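Purine-binding protein BAB2_0673 (Brucella melitensis biovar Abortus, PDB 3S99) binds adenine and probably other purines such as guanine, and may deliver them to an ABC-type uptake system. Local coordinates at residues Val158-Pro161 against Glu162-Gln165; Gln223-Asp227 against Arg228-Ala232; Glu333-Asp337 against Gln338-Gly342. One frame throughout, in Å; residues are numbered along the deposited sequence.

Interaction 1: residues Val158-Pro161 against Glu162-Gln165; sequences VPVP and EVVQ. With ADE (adenine), chain T.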
loop_
_atom_site.group_PDB
_atom_site.type_symbol
_atom_site.label_atom_id
_atom_site.label_comp_id
_atom_site.label_asym_id
_atom_site.label_seq_id
_atom_site.Cartn_x
_atom_site.Cartn_y
_atom_site.Cartn_z
ATOM N N VAL A 158 7.300 -8.146 3.337
ATOM C CA VAL A 158 7.616 -9.414 2.696
ATOM C C VAL A 158 7.897 -9.089 1.238
ATOM O O VAL A 158 7.267 -8.202 0.679
ATOM C CB VAL A 158 6.447 -10.437 2.784
ATOM C CG1 VAL A 158 6.364 -11.083 4.197
ATOM C CG2 VAL A 158 5.149 -9.792 2.447
ATOM N N PRO A 159 8.830 -9.821 0.607
ATOM C CA PRO A 159 9.261 -9.489 -0.746
ATOM C C PRO A 159 8.287 -9.971 -1.843
ATOM O O PRO A 159 8.679 -10.639 -2.788
ATOM C CB PRO A 159 10.634 -10.182 -0.843
ATOM C CG PRO A 159 10.507 -11.358 0.032
ATOM C CD PRO A 159 9.625 -10.925 1.184
ATOM N N VAL A 160 7.016 -9.605 -1.739
ATOM C CA VAL A 160 6.069 -9.923 -2.787
ATOM C C VAL A 160 6.141 -8.822 -3.858
ATOM O O VAL A 160 6.661 -7.726 -3.591
ATOM C CB VAL A 160 4.665 -10.067 -2.212
ATOM C CG1 VAL A 160 4.604 -11.319 -1.243
ATOM C CG2 VAL A 160 4.243 -8.744 -1.536
ATOM N N PRO A 161 5.575 -9.074 -5.060
ATOM C CA PRO A 161 5.724 -8.076 -6.124
ATOM C C PRO A 161 5.244 -6.666 -5.764
ATOM O O PRO A 161 5.892 -5.698 -6.142
ATOM C CB PRO A 161 4.894 -8.664 -7.280
ATOM C CG PRO A 161 4.947 -10.166 -7.047
ATOM C CD PRO A 161 4.864 -10.276 -5.528
ATOM N N GLU A 162 4.157 -6.531 -5.023
ATOM C CA GLU A 162 3.723 -5.188 -4.568
ATOM C C GLU A 162 4.846 -4.395 -3.853
ATOM O O GLU A 162 5.010 -3.173 -4.068
ATOM C CB GLU A 162 2.511 -5.278 -3.637
ATOM C CG GLU A 162 2.042 -3.930 -3.056
ATOM C CD GLU A 162 0.912 -4.089 -2.072
ATOM O OE1 GLU A 162 -0.009 -4.884 -2.379
ATOM O OE2 GLU A 162 0.937 -3.434 -0.998
ATOM N N VAL A 163 5.626 -5.094 -3.036
ATOM C CA VAL A 163 6.689 -4.438 -2.279
ATOM C C VAL A 163 7.891 -4.126 -3.167
ATOM O O VAL A 163 8.466 -3.028 -3.057
ATOM C CB VAL A 163 7.084 -5.271 -1.042
ATOM C CG1 VAL A 163 8.179 -4.559 -0.250
ATOM C CG2 VAL A 163 5.841 -5.516 -0.170
ATOM N N VAL A 164 8.236 -5.053 -4.068
ATOM C CA VAL A 164 9.313 -4.822 -5.016
ATOM C C VAL A 164 8.980 -3.635 -5.937
ATOM O O VAL A 164 9.826 -2.784 -6.173
ATOM C CB VAL A 164 9.626 -6.036 -5.890
ATOM C CG1 VAL A 164 10.761 -5.706 -6.837
ATOM C CG2 VAL A 164 9.998 -7.256 -5.035
ATOM N N GLN A 165 7.758 -3.591 -6.461
ATOM C CA GLN A 165 7.292 -2.416 -7.184
ATOM C C GLN A 165 7.563 -1.109 -6.423
ATOM O O GLN A 165 8.026 -0.138 -6.997
ATOM C CB GLN A 165 5.792 -2.483 -7.433
ATOM C CG GLN A 165 5.276 -3.590 -8.386
ATOM C CD GLN A 165 3.743 -3.689 -8.258
ATOM O OE1 GLN A 165 3.102 -2.706 -7.860
ATOM N NE2 GLN A 165 3.169 -4.868 -8.540
HETATM N N9 ADE T . -1.633 -6.767 1.495
HETATM C C8 ADE T . -1.181 -6.027 0.425
HETATM N N7 ADE T . -0.522 -4.940 0.745
HETATM C C5 ADE T . -0.569 -5.026 2.141
HETATM C C6 ADE T . -0.043 -4.174 3.073
HETATM N N6 ADE T . 0.585 -3.083 2.609
HETATM N N1 ADE T . -0.225 -4.476 4.399
HETATM C C2 ADE T . -0.890 -5.597 4.725
HETATM N N3 ADE T . -1.441 -6.499 3.912
HETATM C C4 ADE T . -1.229 -6.127 2.628
#
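Val160 O accepts the amides of both Val163 and Val164, and Pro161 O accepts that of Gln165, turning the loop after strand 151-156 into the first turn of helix 161-175. Val160 is the N-cap of this helix and Pro161 its first residue, a place where proline's lack of an N-H costs no helical bond. Val164 N meets the Val160 oxygen in the carbonyl plane, at 3.1 Å and 165°. Val163 N reaches the same Val160 O from above that plane and is more bent, 131° at 2.9 Å. Just upstream, Pro159 is the centre of an inverse gamma turn, closed by a weak bond from Val160 N to Val158 O.

Among the side chains, Val163 brings CG2 to 3.2 Å from Val158 O and 3.9 Å from Val160 CG2. Trp187 of strand 182-187 packs on both Pro159 and Val163. Gln165 lays its CG 3.1 Å from Pro161 O, and its amide NE2 goes on to a hydrogen bond with Leu340 O. Glu162 points into the adenine pocket: with CG anti to the backbone N (chi1 177°) and the chain extended, the carboxylate is carried to the purine. There OE2, which is also hydrogen-bonded to His215 NE2, stands 2.7 Å from adenine N7.

Interaction 2: residues Gln223-Asp227 against Arg228-Ala232; sequences QVAHD and RGIKA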
loop_
_atom_site.group_PDB
_atom_site.type_symbol
_atom_site.label_atom_id
_atom_site.label_comp_id
_atom_site.label_asym_id
_atom_site.label_seq_id
_atom_site.Cartn_x
_atom_site.Cartn_y
_atom_site.Cartn_z
ATOM N N GLN A 223 7.425 6.885 14.559
ATOM C CA GLN A 223 7.638 7.444 15.893
ATOM C C GLN A 223 9.105 7.337 16.263
ATOM O O GLN A 223 9.640 8.256 16.876
ATOM C CB GLN A 223 6.775 6.743 16.961
ATOM C CG GLN A 223 5.264 7.033 16.837
ATOM C CD GLN A 223 4.435 6.360 17.931
ATOM O OE1 GLN A 223 3.795 5.329 17.700
ATOM N NE2 GLN A 223 4.450 6.937 19.118
ATOM N N VAL A 224 9.759 6.225 15.919
ATOM C CA VAL A 224 11.205 6.119 16.177
ATOM C C VAL A 224 11.927 7.238 15.431
ATOM O O VAL A 224 12.753 7.963 16.012
ATOM C CB VAL A 224 11.792 4.780 15.720
ATOM C CG1 VAL A 224 13.308 4.860 15.709
ATOM C CG2 VAL A 224 11.284 3.597 16.626
ATOM N N ALA A 225 11.615 7.378 14.139
ATOM C CA ALA A 225 12.219 8.435 13.333
ATOM C C ALA A 225 11.948 9.800 13.976
ATOM O O ALA A 225 12.854 10.612 14.109
ATOM C CB ALA A 225 11.697 8.390 11.888
ATOM N N HIS A 226 10.715 10.038 14.409
ATOM C CA HIS A 226 10.386 11.326 15.002
ATOM C C HIS A 226 11.199 11.520 16.277
ATOM O O HIS A 226 11.810 12.563 16.452
ATOM C CB HIS A 226 8.897 11.449 15.332
ATOM C CG HIS A 226 8.544 12.738 16.004
ATOM N ND1 HIS A 226 8.209 12.819 17.338
ATOM C CD2 HIS A 226 8.529 14.010 15.535
ATOM C CE1 HIS A 226 7.971 14.081 17.656
ATOM N NE2 HIS A 226 8.170 14.827 16.582
ATOM N N ASP A 227 11.204 10.504 17.140
ATOM C CA ASP A 227 12.057 10.488 18.354
ATOM C C ASP A 227 13.518 10.835 18.054
ATOM O O ASP A 227 14.157 11.506 18.862
ATOM C CB ASP A 227 11.997 9.119 19.071
ATOM C CG ASP A 227 10.679 8.885 19.818
ATOM O OD1 ASP A 227 9.920 9.869 20.025
ATOM O OD2 ASP A 227 10.408 7.712 20.217
ATOM N N ARG A 228 14.044 10.410 16.899
ATOM C CA ARG A 228 15.423 10.773 16.495
ATOM C C ARG A 228 15.552 12.033 15.599
ATOM O O ARG A 228 16.646 12.346 15.123
ATOM C CB ARG A 228 16.139 9.583 15.822
ATOM C CG ARG A 228 15.963 8.181 16.503
ATOM C CD ARG A 228 16.790 7.964 17.766
ATOM N NE ARG A 228 17.090 6.536 18.029
ATOM C CZ ARG A 228 16.362 5.687 18.782
ATOM N NH1 ARG A 228 16.773 4.440 18.944
ATOM N NH2 ARG A 228 15.233 6.054 19.379
ATOM N N GLY A 229 14.465 12.772 15.389
ATOM C CA GLY A 229 14.483 13.928 14.474
ATOM C C GLY A 229 14.761 13.609 13.002
ATOM O O GLY A 229 15.249 14.463 12.274
ATOM N N ILE A 230 14.446 12.381 12.577
ATOM C CA ILE A 230 14.641 11.917 11.188
ATOM C C ILE A 230 13.319 11.965 10.432
ATOM O O ILE A 230 12.298 11.480 10.910
ATOM C CB ILE A 230 15.235 10.464 11.148
ATOM C CG1 ILE A 230 16.656 10.463 11.734
ATOM C CG2 ILE A 230 15.241 9.884 9.732
ATOM C CD1 ILE A 230 17.643 11.405 10.992
ATOM N N LYS A 231 13.351 12.589 9.262
ATOM C CA LYS A 231 12.164 12.794 8.469
ATOM C C LYS A 231 11.749 11.484 7.782
ATOM O O LYS A 231 12.584 10.632 7.455
ATOM C CB LYS A 231 12.374 13.960 7.488
ATOM C CG LYS A 231 12.558 15.316 8.239
ATOM C CD LYS A 231 12.354 16.539 7.365
ATOM C CE LYS A 231 12.383 17.892 8.175
ATOM N NZ LYS A 231 12.466 19.129 7.290
ATOM N N ALA A 232 10.452 11.313 7.603
ATOM C CA ALA A 232 9.907 10.009 7.198
ATOM C C ALA A 232 8.626 10.135 6.387
ATOM O O ALA A 232 8.012 11.208 6.330
ATOM C CB ALA A 232 9.653 9.160 8.472
#
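Ala225 O and His226 O, two carbonyls of the last turn of helix 220-227, are taken in a Schellman motif by Ile230 N at 2.8 Å and Gly229 N at 2.9 Å, respectively. Gly229 is the C-prime residue, and its positive phi of 64° reverses the chain toward strand 231-236. One step earlier, Arg228 N holds Val224 O at 2.9 Å and makes a second, weak hydrogen bond to Ala225 O.

The apolar part centres on the Ala225 methyl. Its CB sits 4.1 Å from Ala232 CB and 4.2 Å from Ile230 CB, joining helix to strand within the beta-alpha-beta unit 211-236; Ile212 of the neighbouring strand touches both Ile230 and Ala232.

Of the charged groups, the Arg228 guanidinium lies with one face toward Val224 CG1, which is offset to the rim. The bend at chi2 (-76°) swings the guanidinium across the last turn to the Val224 side. Asp227 OD2 remains 5.2 Å from Arg228 NH2, so any attraction between the charges is probably long-range and weak. Cohesion here therefore rests on backbone bonds and small apolar contacts round the Ala225 methyl, not on a salt bridge between Asp227 and Arg228.

Interaction 3: residues Glu333-Asp337 against Gln338-Gly342; sequences EKADD and QTLLG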
loop_
_atom_site.group_PDB
_atom_site.type_symbol
_atom_site.label_atom_id
_atom_site.label_comp_id
_atom_site.label_asym_id
_atom_site.label_seq_id
_atom_site.Cartn_x
_atom_site.Cartn_y
_atom_site.Cartn_z
ATOM N N GLU A 333 9.488 3.619 -23.206
ATOM C CA GLU A 333 8.636 2.412 -23.144
ATOM C C GLU A 333 8.040 2.190 -21.745
ATOM O O GLU A 333 8.766 2.073 -20.753
ATOM C CB GLU A 333 9.426 1.176 -23.544
ATOM C CG GLU A 333 8.658 -0.160 -23.432
ATOM C CD GLU A 333 9.564 -1.367 -23.696
ATOM O OE1 GLU A 333 10.796 -1.179 -23.763
ATOM O OE2 GLU A 333 9.054 -2.502 -23.826
ATOM N N LYS A 334 6.711 2.128 -21.698
ATOM C CA LYS A 334 5.959 1.910 -20.469
ATOM C C LYS A 334 5.890 0.416 -20.153
ATOM O O LYS A 334 5.650 -0.386 -21.042
ATOM C CB LYS A 334 4.548 2.507 -20.667
ATOM C CG LYS A 334 3.539 2.445 -19.486
ATOM C CD LYS A 334 2.286 3.232 -19.929
ATOM C CE LYS A 334 0.956 2.808 -19.328
ATOM N NZ LYS A 334 -0.098 3.710 -19.923
ATOM N N ALA A 335 6.073 0.052 -18.878
ATOM C CA ALA A 335 5.899 -1.336 -18.430
ATOM C C ALA A 335 4.498 -1.878 -18.684
ATOM O O ALA A 335 3.520 -1.126 -18.613
ATOM C CB ALA A 335 6.215 -1.472 -16.947
ATOM N N ASP A 336 4.410 -3.179 -18.959
ATOM C CA ASP A 336 3.122 -3.876 -18.934
ATOM C C ASP A 336 2.787 -4.187 -17.493
ATOM O O ASP A 336 3.654 -4.605 -16.722
ATOM C CB ASP A 336 3.157 -5.208 -19.668
ATOM C CG ASP A 336 3.363 -5.065 -21.153
ATOM O OD1 ASP A 336 3.291 -3.939 -21.687
ATOM O OD2 ASP A 336 3.618 -6.111 -21.779
ATOM N N ASP A 337 1.508 -4.053 -17.171
ATOM C CA ASP A 337 1.014 -4.324 -15.830
ATOM C C ASP A 337 1.294 -5.756 -15.440
ATOM O O ASP A 337 1.597 -6.029 -14.298
ATOM C CB ASP A 337 -0.495 -4.071 -15.743
ATOM C CG ASP A 337 -0.854 -2.578 -15.607
ATOM O OD1 ASP A 337 0.023 -1.700 -15.488
ATOM O OD2 ASP A 337 -2.060 -2.284 -15.584
ATOM N N GLN A 338 1.190 -6.685 -16.383
ATOM C CA GLN A 338 1.513 -8.071 -16.071
ATOM C C GLN A 338 2.960 -8.234 -15.544
ATOM O O GLN A 338 3.201 -9.054 -14.656
ATOM C CB GLN A 338 1.293 -8.972 -17.277
ATOM C CG GLN A 338 1.400 -10.442 -16.997
ATOM C CD GLN A 338 1.148 -11.266 -18.244
ATOM O OE1 GLN A 338 0.062 -11.809 -18.420
ATOM N NE2 GLN A 338 2.136 -11.333 -19.124
ATOM N N THR A 339 3.898 -7.462 -16.070
ATOM C CA THR A 339 5.282 -7.517 -15.567
ATOM C C THR A 339 5.353 -7.006 -14.121
ATOM O O THR A 339 5.992 -7.625 -13.261
ATOM C CB THR A 339 6.223 -6.706 -16.451
ATOM O OG1 THR A 339 6.135 -7.211 -17.782
ATOM C CG2 THR A 339 7.705 -6.805 -15.975
ATOM N N LEU A 340 4.658 -5.910 -13.840
ATOM C CA LEU A 340 4.647 -5.357 -12.490
ATOM C C LEU A 340 4.079 -6.356 -11.483
ATOM O O LEU A 340 4.580 -6.476 -10.354
ATOM C CB LEU A 340 3.868 -4.030 -12.426
ATOM C CG LEU A 340 4.299 -2.908 -13.391
ATOM C CD1 LEU A 340 3.663 -1.563 -12.987
ATOM C CD2 LEU A 340 5.836 -2.815 -13.485
ATOM N N LEU A 341 3.057 -7.101 -11.896
ATOM C CA LEU A 341 2.285 -7.923 -10.963
ATOM C C LEU A 341 3.075 -9.135 -10.527
ATOM O O LEU A 341 2.798 -9.741 -9.477
ATOM C CB LEU A 341 0.946 -8.350 -11.598
ATOM C CG LEU A 341 -0.182 -7.312 -11.590
ATOM C CD1 LEU A 341 -1.447 -7.916 -12.180
ATOM C CD2 LEU A 341 -0.469 -6.825 -10.169
ATOM N N GLY A 342 4.055 -9.506 -11.337
ATOM C CA GLY A 342 4.979 -10.567 -10.964
ATOM C C GLY A 342 6.366 -10.063 -10.637
ATOM O O GLY A 342 7.281 -10.869 -10.553
#
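A local contact at the protein surface joins Ala335, Asp336 and Asp337 to Thr339, Leu340 and Leu341, where the loop after strand 327-329 enters the short helix 337-341 near the C-terminus of the chain. Its apolar side is small: Ala335 CB meets Leu340 CD2 at 3.7 Å. Leu340 sets CG beside its own backbone N (chi1 -55°), and with CD1 anti to CA, CD2 is the branch that meets the alanine methyl. Trp328 and Phe316 pack on this same pair, and Leu340, the buried residue of the contact, also touches Trp277 of strand 275-278.

The motif is a helix N-terminus with Asp336 at the N-cap. Its carboxylate makes no capping bond, and the backbone carbonyl engages the first turn instead, though loosely. Thr339 N approaches Asp336 O at 2.9 Å in a strongly bent, weak bond, while Leu340 N makes a straighter but long and weak one of 3.3 Å to the same Asp336 O. Leu341 N bonds Asp337 O more firmly, at 3.0 Å. That carbonyl oxygen is also packed by carbon, since Leu341 CG lies 3.5 Å from Asp337 O.

Thr339 CB lies 3.3 Å from Asp336 O. Asp337 OD2 forms a salt bridge with Arg131. Two acidic side chains at this end of the helix would probably interact favourably with its dipole. Gly342 N makes weak, long bonds to Gln338 O and Thr339 O.

Overall arrangement
Interactions 1 and 3 both start helices, and they touch: Pro161 CB packs 3.2 Å from Leu341 O, so the C-terminal helix 337-341 abuts the beginning of helix 161-175. Interaction 2 ends a helix instead, about 16 Å from interaction 1 at the nearest atoms, and lies across the chain's centre from interaction 3. Interaction 1 is the most central, is partly buried and contributes Glu162 to the adenine pocket. Interaction 2 is partly buried too, its methyls inward and its charged residues outward, whereas interaction 3 is a surface contact. The two helix starts differ: valine followed by proline beside the pocket, Asp336 followed by Asp337 at the surface.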